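Local coordinates for protein putative beta-glucosidase (Bifidobacterium adolescentis, PDB 5WAB) that hydrolyses beta-glucosidic linkages as a family 3 glycoside hydrolase, and probably also releases terminal arabinopyranosyl units from a ginsenoside, at residues S79-E84 / A581-V586; I325-A330 / L546-F551. One frame throughout, in Å; residues are numbered along the deposited sequence.

Contact 1 sets the turn leading into helix 83-99, in the N-terminal TIM-barrel-type domain, against a strand of the fibronectin type III-like domain. Contact 2 lies within the family 3 C-terminal domain, close to where the chain goes on to the third, and packs the segment leading into strand 551-560 against the loop between strands 317-321 and 334-337. Their centres are about 18 Å apart, and they meet where the F551 ring packs on A581 and E582: CD1 of F551 lies 3.4 Å from OE1 of E582. In family 3 enzymes the substrate pocket generally forms between the first two domains; only contact 1 joins the third to another, and contact 2 is linked to it through F551.

Contact 1: S79-E84 / A581-V586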
ATOM      1  N   SER A  79      -6.832  -1.963  -4.244  1.00 25.59           N
ATOM      2  CA  SER A  79      -7.502  -2.366  -5.471  1.00 25.85           C
ATOM      3  C   SER A  79      -8.376  -1.265  -6.054  1.00 26.31           C
ATOM      4  O   SER A  79      -8.785  -1.372  -7.214  1.00 28.75           O
ATOM      5  CB  SER A  79      -8.343  -3.617  -5.210  1.00 27.76           C
ATOM      6  OG  SER A  79      -7.566  -4.633  -4.595  1.00 25.88           O
ATOM      7  N   SER A  80      -8.673  -0.220  -5.281  1.00 25.61           N
ATOM      8  CA  SER A  80      -9.601   0.821  -5.713  1.00 26.41           C
ATOM      9  C   SER A  80      -8.991   1.781  -6.727  1.00 26.88           C
ATOM     10  O   SER A  80      -9.718   2.313  -7.573  1.00 28.57           O
ATOM     11  CB  SER A  80     -10.092   1.611  -4.501  1.00 24.85           C
ATOM     12  OG  SER A  80      -9.010   2.308  -3.906  1.00 21.35           O
ATOM     13  N   TRP A  81      -7.681   2.036  -6.643  1.00 24.79           N
ATOM     14  CA  TRP A  81      -7.017   3.042  -7.480  1.00 25.55           C
ATOM     15  C   TRP A  81      -7.764   4.372  -7.421  1.00 26.24           C
ATOM     16  O   TRP A  81      -7.880   5.091  -8.413  1.00 28.13           O
ATOM     17  CB  TRP A  81      -6.878   2.552  -8.927  1.00 26.57           C
ATOM     18  CG  TRP A  81      -5.987   1.339  -9.096  1.00 26.49           C
ATOM     19  CD1 TRP A  81      -6.066   0.164  -8.403  1.00 27.59           C
ATOM     20  CD2 TRP A  81      -4.921   1.171 -10.044  1.00 25.40           C
ATOM     21  NE1 TRP A  81      -5.103  -0.712  -8.842  1.00 26.06           N
ATOM     22  CE2 TRP A  81      -4.391  -0.120  -9.851  1.00 25.23           C
ATOM     23  CE3 TRP A  81      -4.360   1.990 -11.029  1.00 25.60           C
ATOM     24  CZ2 TRP A  81      -3.326  -0.610 -10.606  1.00 24.82           C
ATOM     25  CZ3 TRP A  81      -3.305   1.497 -11.780  1.00 25.84           C
ATOM     26  CH2 TRP A  81      -2.799   0.212 -11.562  1.00 25.03           C
ATOM     27  N   ASN A  82      -8.274   4.702  -6.234  1.00 26.79           N
ATOM     28  CA  ASN A  82      -9.216   5.805  -6.041  1.00 27.35           C
ATOM     29  C   ASN A  82      -8.722   6.694  -4.911  1.00 26.07           C
ATOM     30  O   ASN A  82      -9.145   6.545  -3.756  1.00 27.30           O
ATOM     31  CB  ASN A  82     -10.625   5.284  -5.740  1.00 28.90           C
ATOM     32  CG  ASN A  82     -11.687   6.369  -5.835  1.00 31.34           C
ATOM     33  OD1 ASN A  82     -11.381   7.565  -5.790  1.00 30.73           O
ATOM     34  ND2 ASN A  82     -12.946   5.955  -5.955  1.00 33.08           N
ATOM     35  N   PRO A  83      -7.814   7.628  -5.207  1.00 23.41           N
ATOM     36  CA  PRO A  83      -7.311   8.518  -4.148  1.00 22.17           C
ATOM     37  C   PRO A  83      -8.397   9.317  -3.457  1.00 24.49           C
ATOM     38  O   PRO A  83      -8.300   9.557  -2.247  1.00 22.90           O
ATOM     39  CB  PRO A  83      -6.329   9.428  -4.897  1.00 21.59           C
ATOM     40  CG  PRO A  83      -5.881   8.595  -6.069  1.00 23.01           C
ATOM     41  CD  PRO A  83      -7.087   7.804  -6.477  1.00 23.49           C
ATOM     42  N   GLU A  84      -9.446   9.717  -4.175  1.00 28.23           N
ATOM     43  CA  GLU A  84     -10.502  10.489  -3.533  1.00 29.62           C
ATOM     44  C   GLU A  84     -11.218   9.654  -2.478  1.00 27.49           C
ATOM     45  O   GLU A  84     -11.473  10.131  -1.369  1.00 27.15           O
ATOM     46  CB  GLU A  84     -11.494  11.009  -4.580  1.00 34.98           C
ATOM     47  CG  GLU A  84     -10.928  12.046  -5.556  1.00 38.56           C
ATOM     48  CD  GLU A  84     -10.137  11.410  -6.699  1.00 41.18           C
ATOM     49  OE1 GLU A  84     -10.206  10.175  -6.855  1.00 42.62           O
ATOM     50  OE2 GLU A  84      -9.449  12.141  -7.440  1.00 43.84           O
ATOM     51  N   ALA A 581     -17.299   1.320 -13.216  1.00 32.27           N
ATOM     52  CA  ALA A 581     -16.106   2.151 -13.255  1.00 31.32           C
ATOM     53  C   ALA A 581     -14.963   1.427 -13.956  1.00 30.76           C
ATOM     54  O   ALA A 581     -14.814   0.207 -13.848  1.00 31.13           O
ATOM     55  CB  ALA A 581     -15.669   2.551 -11.843  1.00 27.49           C
ATOM     56  N   GLU A 582     -14.136   2.203 -14.652  1.00 30.75           N
ATOM     57  CA  GLU A 582     -12.954   1.699 -15.336  1.00 31.12           C
ATOM     58  C   GLU A 582     -11.746   2.511 -14.901  1.00 29.81           C
ATOM     59  O   GLU A 582     -11.842   3.727 -14.712  1.00 31.02           O
ATOM     60  CB  GLU A 582     -13.128   1.780 -16.862  1.00 33.26           C
ATOM     61  CG  GLU A 582     -11.924   1.345 -17.689  1.00 33.22           C
ATOM     62  CD  GLU A 582     -11.583  -0.120 -17.518  1.00 34.06           C
ATOM     63  OE1 GLU A 582     -12.067  -0.943 -18.326  1.00 35.04           O
ATOM     64  OE2 GLU A 582     -10.842  -0.450 -16.568  1.00 33.75           O
ATOM     65  N   THR A 583     -10.611   1.843 -14.736  1.00 27.60           N
ATOM     66  CA  THR A 583      -9.383   2.501 -14.312  1.00 26.30           C
ATOM     67  C   THR A 583      -8.391   2.472 -15.467  1.00 26.19           C
ATOM     68  O   THR A 583      -7.780   1.434 -15.743  1.00 25.85           O
ATOM     69  CB  THR A 583      -8.803   1.834 -13.069  1.00 25.62           C
ATOM     70  OG1 THR A 583      -9.741   1.952 -11.994  1.00 26.28           O
ATOM     71  CG2 THR A 583      -7.493   2.503 -12.669  1.00 24.21           C
ATOM     72  N   VAL A 584      -8.219   3.617 -16.122  1.00 26.58           N
ATOM     73  CA  VAL A 584      -7.276   3.745 -17.226  1.00 25.64           C
ATOM     74  C   VAL A 584      -5.878   3.928 -16.657  1.00 23.97           C
ATOM     75  O   VAL A 584      -5.675   4.677 -15.695  1.00 22.78           O
ATOM     76  CB  VAL A 584      -7.667   4.920 -18.139  1.00 26.64           C
ATOM     77  CG1 VAL A 584      -6.662   5.081 -19.273  1.00 26.44           C
ATOM     78  CG2 VAL A 584      -9.073   4.721 -18.687  1.00 28.05           C
ATOM     79  N   GLN A 585      -4.905   3.243 -17.254  1.00 24.28           N
ATOM     80  CA  GLN A 585      -3.542   3.210 -16.749  1.00 24.02           C
ATOM     81  C   GLN A 585      -2.582   3.653 -17.842  1.00 24.14           C
ATOM     82  O   GLN A 585      -2.752   3.299 -19.011  1.00 24.81           O
ATOM     83  CB  GLN A 585      -3.178   1.797 -16.246  1.00 23.17           C
ATOM     84  CG  GLN A 585      -4.233   1.210 -15.308  1.00 22.36           C
ATOM     85  CD  GLN A 585      -4.039  -0.265 -15.006  1.00 21.90           C
ATOM     86  OE1 GLN A 585      -2.931  -0.794 -15.090  1.00 20.38           O
ATOM     87  NE2 GLN A 585      -5.128  -0.936 -14.644  1.00 23.26           N
ATOM     88  N   VAL A 586      -1.575   4.431 -17.454  1.00 23.63           N
ATOM     89  CA  VAL A 586      -0.568   4.944 -18.374  1.00 24.03           C
ATOM     90  C   VAL A 586       0.785   4.397 -17.947  1.00 23.49           C
ATOM     91  O   VAL A 586       1.173   4.529 -16.780  1.00 23.59           O
ATOM     92  CB  VAL A 586      -0.546   6.484 -18.408  1.00 23.53           C
ATOM     93  CG1 VAL A 586       0.612   6.981 -19.267  1.00 23.48           C
ATOM     94  CG2 VAL A 586      -1.870   7.024 -18.923  1.00 24.03           C
TER
HETATM   95  O   HOH W   1      -9.622  -0.022  -9.949  1.00 11.57           O
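W81 is the piece to look at first: its indole crosses the side chains of T583 and Q585, each at about a right angle, and the six-membered half of the ring does most of the touching. The CG2 methyl of T583 comes in obliquely, 3.6 Å from W81 CE3, and also nears the tryptophan CB. Further along, Q585 lays its side chain by the outer end of the ring. Its CG is 3.7 Å from W81 CZ3, and its amide tilts 33° from the ring plane, with NE2 over a face. The chain of Q585 runs extended beyond CG (chi2 169°), which carries the amide across the outer end of the ring, by CZ3 and CH2. Both groups are pinned: the amide's OE1 bonds to the hydroxyl of Y587 and its NE2 to the carbonyl of G543, while the indole NE1 bonds to the carbonyl of K493 and F605 meets the ring edge-to-face.

T583 divides its work. While its methyl serves the indole, OG1 is hydrogen-bonded to a water at 2.8 Å. The same water lies 3.2 Å from the carbonyl O of S79, to which it can donate, though it has more acceptors in reach than protons. The segments share no direct hydrogen bond; one water bridges them. Next door, E582 bends back so that OE2, which also forms a salt bridge with K493, takes the backbone N-H of T583 at 2.9 Å through the lone pair facing away from its other oxygen.

N82 OD1 receives the N-H of L85 and so caps the N-terminus of helix 83-99, whose E84 forms a salt bridge with R606 of strand 601-610. That strand lies antiparallel beside 580-590, with strand 642-648 on the other flank, so the barrel-side turn rests on a fibronectin type III-like sheet.

Contact 2: I325-A330 / L546-F551; sequences ILPVAA and LSYATF
Y548 swings CG beside its backbone N, opposite the carbonyl carbon (chi1 -63°), and this sends the phenol toward L326 and P327. The peptide bond between those two is cis, and it sits where the CB of L326 and the ring of P327 both meet Y548. The proline ring and the tyrosine approach from opposite directions. P327 CG sits over one face of the phenol in a CH-pi contact, 3.6 Å from the Y548 ring centroid and 21° off the normal, shifted toward the rim on the CE2 side, where CG and CE2 are 3.4 Å apart. L326 takes the far end: its CB is 3.5 Å from Y548 OH and 3.8 Å from CE1. The hydroxyl itself bonds to the carbonyl of V483, which holds that end of the ring in place. An alanine at Y548 would take away the ring face beneath P327, and is likely to leave a gap beside L326 and the V483 carbonyl without this donor.

Just before the tyrosine, S547 OG accepts the N-H of A549 at 3.1 Å, forming an ST turn that bends the chain round Y548. The arrangement ties the segment leading into strand 551-560 to the loop between strands 317-321 and 334-337, both of which belong to the sheet of the C-terminal domain, the alpha/beta sandwich usual in family 3 enzymes.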
ATOM      1  N   ILE A 325     -21.346 -15.890 -14.919  1.00 35.96           N
ATOM      2  CA  ILE A 325     -21.994 -16.469 -13.746  1.00 35.85           C
ATOM      3  C   ILE A 325     -22.230 -15.398 -12.689  1.00 36.95           C
ATOM      4  O   ILE A 325     -23.177 -15.491 -11.897  1.00 43.56           O
ATOM      5  CB  ILE A 325     -21.152 -17.643 -13.203  1.00 34.07           C
ATOM      6  CG1 ILE A 325     -21.827 -18.300 -11.998  1.00 33.57           C
ATOM      7  CG2 ILE A 325     -19.747 -17.179 -12.844  1.00 31.62           C
ATOM      8  CD1 ILE A 325     -21.176 -19.602 -11.573  1.00 33.20           C
ATOM      9  N   LEU A 326     -21.389 -14.369 -12.659  1.00 31.75           N
ATOM     10  CA  LEU A 326     -21.657 -13.183 -11.858  1.00 29.79           C
ATOM     11  C   LEU A 326     -22.126 -12.050 -12.764  1.00 29.99           C
ATOM     12  O   LEU A 326     -21.550 -11.839 -13.842  1.00 28.47           O
ATOM     13  CB  LEU A 326     -20.410 -12.741 -11.092  1.00 26.93           C
ATOM     14  CG  LEU A 326     -19.974 -13.636  -9.932  1.00 25.45           C
ATOM     15  CD1 LEU A 326     -18.552 -13.298  -9.522  1.00 23.37           C
ATOM     16  CD2 LEU A 326     -20.913 -13.511  -8.744  1.00 26.04           C
ATOM     17  N   PRO A 327     -23.156 -11.286 -12.365  1.00 29.81           N
ATOM     18  CA  PRO A 327     -23.919 -11.391 -11.116  1.00 29.23           C
ATOM     19  C   PRO A 327     -24.921 -12.540 -11.048  1.00 30.70           C
ATOM     20  O   PRO A 327     -25.362 -13.065 -12.075  1.00 29.96           O
ATOM     21  CB  PRO A 327     -24.677 -10.057 -11.053  1.00 29.30           C
ATOM     22  CG  PRO A 327     -24.208  -9.246 -12.220  1.00 28.77           C
ATOM     23  CD  PRO A 327     -23.661 -10.195 -13.212  1.00 29.36           C
ATOM     24  N   VAL A 328     -25.278 -12.901  -9.820  1.00 32.70           N
ATOM     25  CA  VAL A 328     -26.268 -13.932  -9.533  1.00 36.41           C
ATOM     26  C   VAL A 328     -27.645 -13.277  -9.533  1.00 40.58           C
ATOM     27  O   VAL A 328     -27.804 -12.138  -9.079  1.00 41.08           O
ATOM     28  CB  VAL A 328     -25.947 -14.626  -8.196  1.00 35.60           C
ATOM     29  CG1 VAL A 328     -27.029 -15.610  -7.818  1.00 37.39           C
ATOM     30  CG2 VAL A 328     -24.602 -15.321  -8.292  1.00 34.41           C
ATOM     31  N   ALA A 329     -28.648 -14.000 -10.041  1.00 44.15           N
ATOM     32  CA  ALA A 329     -30.002 -13.485 -10.240  1.00 48.44           C
ATOM     33  C   ALA A 329     -30.771 -13.180  -8.958  1.00 50.51           C
ATOM     34  O   ALA A 329     -31.961 -12.854  -9.059  1.00 53.00           O
ATOM     35  CB  ALA A 329     -30.802 -14.478 -11.081  1.00 51.40           C
ATOM     36  N   ALA A 330     -30.165 -13.295  -7.778  1.00 50.85           N
ATOM     37  CA  ALA A 330     -30.799 -12.953  -6.502  1.00 53.82           C
ATOM     38  C   ALA A 330     -32.025 -13.798  -6.146  1.00 56.56           C
ATOM     39  O   ALA A 330     -32.317 -13.983  -4.959  1.00 58.03           O
ATOM     40  CB  ALA A 330     -31.182 -11.470  -6.485  1.00 54.60           C
ATOM     41  N   LEU A 546     -11.620  -7.581 -13.910  1.00 29.69           N
ATOM     42  CA  LEU A 546     -12.806  -7.634 -14.748  1.00 29.82           C
ATOM     43  C   LEU A 546     -13.931  -6.816 -14.115  1.00 30.92           C
ATOM     44  O   LEU A 546     -13.866  -6.408 -12.957  1.00 30.53           O
ATOM     45  CB  LEU A 546     -13.239  -9.084 -14.964  1.00 29.30           C
ATOM     46  CG  LEU A 546     -12.285 -10.027 -15.714  1.00 27.14           C
ATOM     47  CD1 LEU A 546     -12.876 -11.433 -15.796  1.00 26.79           C
ATOM     48  CD2 LEU A 546     -11.939  -9.511 -17.109  1.00 25.82           C
ATOM     49  N   SER A 547     -14.981  -6.584 -14.897  1.00 33.24           N
ATOM     50  CA  SER A 547     -16.132  -5.806 -14.453  1.00 33.81           C
ATOM     51  C   SER A 547     -17.379  -6.388 -15.102  1.00 34.31           C
ATOM     52  O   SER A 547     -17.299  -7.197 -16.031  1.00 34.48           O
ATOM     53  CB  SER A 547     -15.987  -4.315 -14.782  1.00 35.10           C
ATOM     54  OG  SER A 547     -16.301  -4.056 -16.134  1.00 36.52           O
ATOM     55  N   TYR A 548     -18.542  -5.985 -14.593  1.00 34.09           N
ATOM     56  CA  TYR A 548     -19.791  -6.360 -15.245  1.00 34.52           C
ATOM     57  C   TYR A 548     -20.057  -5.558 -16.515  1.00 35.37           C
ATOM     58  O   TYR A 548     -20.969  -5.911 -17.270  1.00 38.77           O
ATOM     59  CB  TYR A 548     -20.970  -6.188 -14.279  1.00 34.22           C
ATOM     60  CG  TYR A 548     -20.901  -7.080 -13.055  1.00 33.07           C
ATOM     61  CD1 TYR A 548     -20.086  -8.205 -13.036  1.00 32.53           C
ATOM     62  CD2 TYR A 548     -21.641  -6.785 -11.913  1.00 32.85           C
ATOM     63  CE1 TYR A 548     -20.008  -9.013 -11.917  1.00 32.88           C
ATOM     64  CE2 TYR A 548     -21.572  -7.590 -10.788  1.00 33.28           C
ATOM     65  CZ  TYR A 548     -20.756  -8.706 -10.796  1.00 33.39           C
ATOM     66  OH  TYR A 548     -20.684  -9.513  -9.680  1.00 32.58           O
ATOM     67  N   ALA A 549     -19.282  -4.509 -16.782  1.00 50.90           N
ATOM     68  CA  ALA A 549     -19.454  -3.671 -17.959  1.00 50.71           C
ATOM     69  C   ALA A 549     -18.308  -3.881 -18.939  1.00 48.25           C
ATOM     70  O   ALA A 549     -17.311  -4.540 -18.641  1.00 46.50           O
ATOM     71  CB  ALA A 549     -19.543  -2.193 -17.564  1.00 46.10           C
ATOM     72  N   THR A 550     -18.460  -3.301 -20.126  1.00 44.97           N
ATOM     73  CA  THR A 550     -17.415  -3.293 -21.137  1.00 45.52           C
ATOM     74  C   THR A 550     -17.038  -1.854 -21.454  1.00 44.66           C
ATOM     75  O   THR A 550     -17.882  -0.953 -21.413  1.00 45.15           O
ATOM     76  CB  THR A 550     -17.852  -4.019 -22.425  1.00 45.11           C
ATOM     77  OG1 THR A 550     -19.016  -3.386 -22.972  1.00 46.90           O
ATOM     78  CG2 THR A 550     -18.155  -5.478 -22.141  1.00 45.68           C
ATOM     79  N   PHE A 551     -15.759  -1.640 -21.755  1.00 43.11           N
ATOM     80  CA  PHE A 551     -15.242  -0.305 -22.015  1.00 41.89           C
ATOM     81  C   PHE A 551     -14.363  -0.321 -23.258  1.00 40.88           C
ATOM     82  O   PHE A 551     -13.790  -1.350 -23.623  1.00 40.42           O
ATOM     83  CB  PHE A 551     -14.460   0.235 -20.799  1.00 40.55           C
ATOM     84  CG  PHE A 551     -15.295   0.348 -19.552  1.00 41.29           C
ATOM     85  CD1 PHE A 551     -15.462  -0.745 -18.713  1.00 40.93           C
ATOM     86  CD2 PHE A 551     -15.933   1.535 -19.232  1.00 42.08           C
ATOM     87  CE1 PHE A 551     -16.241  -0.654 -17.574  1.00 41.78           C
ATOM     88  CE2 PHE A 551     -16.714   1.634 -18.089  1.00 43.19           C
ATOM     89  CZ  PHE A 551     -16.868   0.536 -17.260  1.00 42.80           C
TER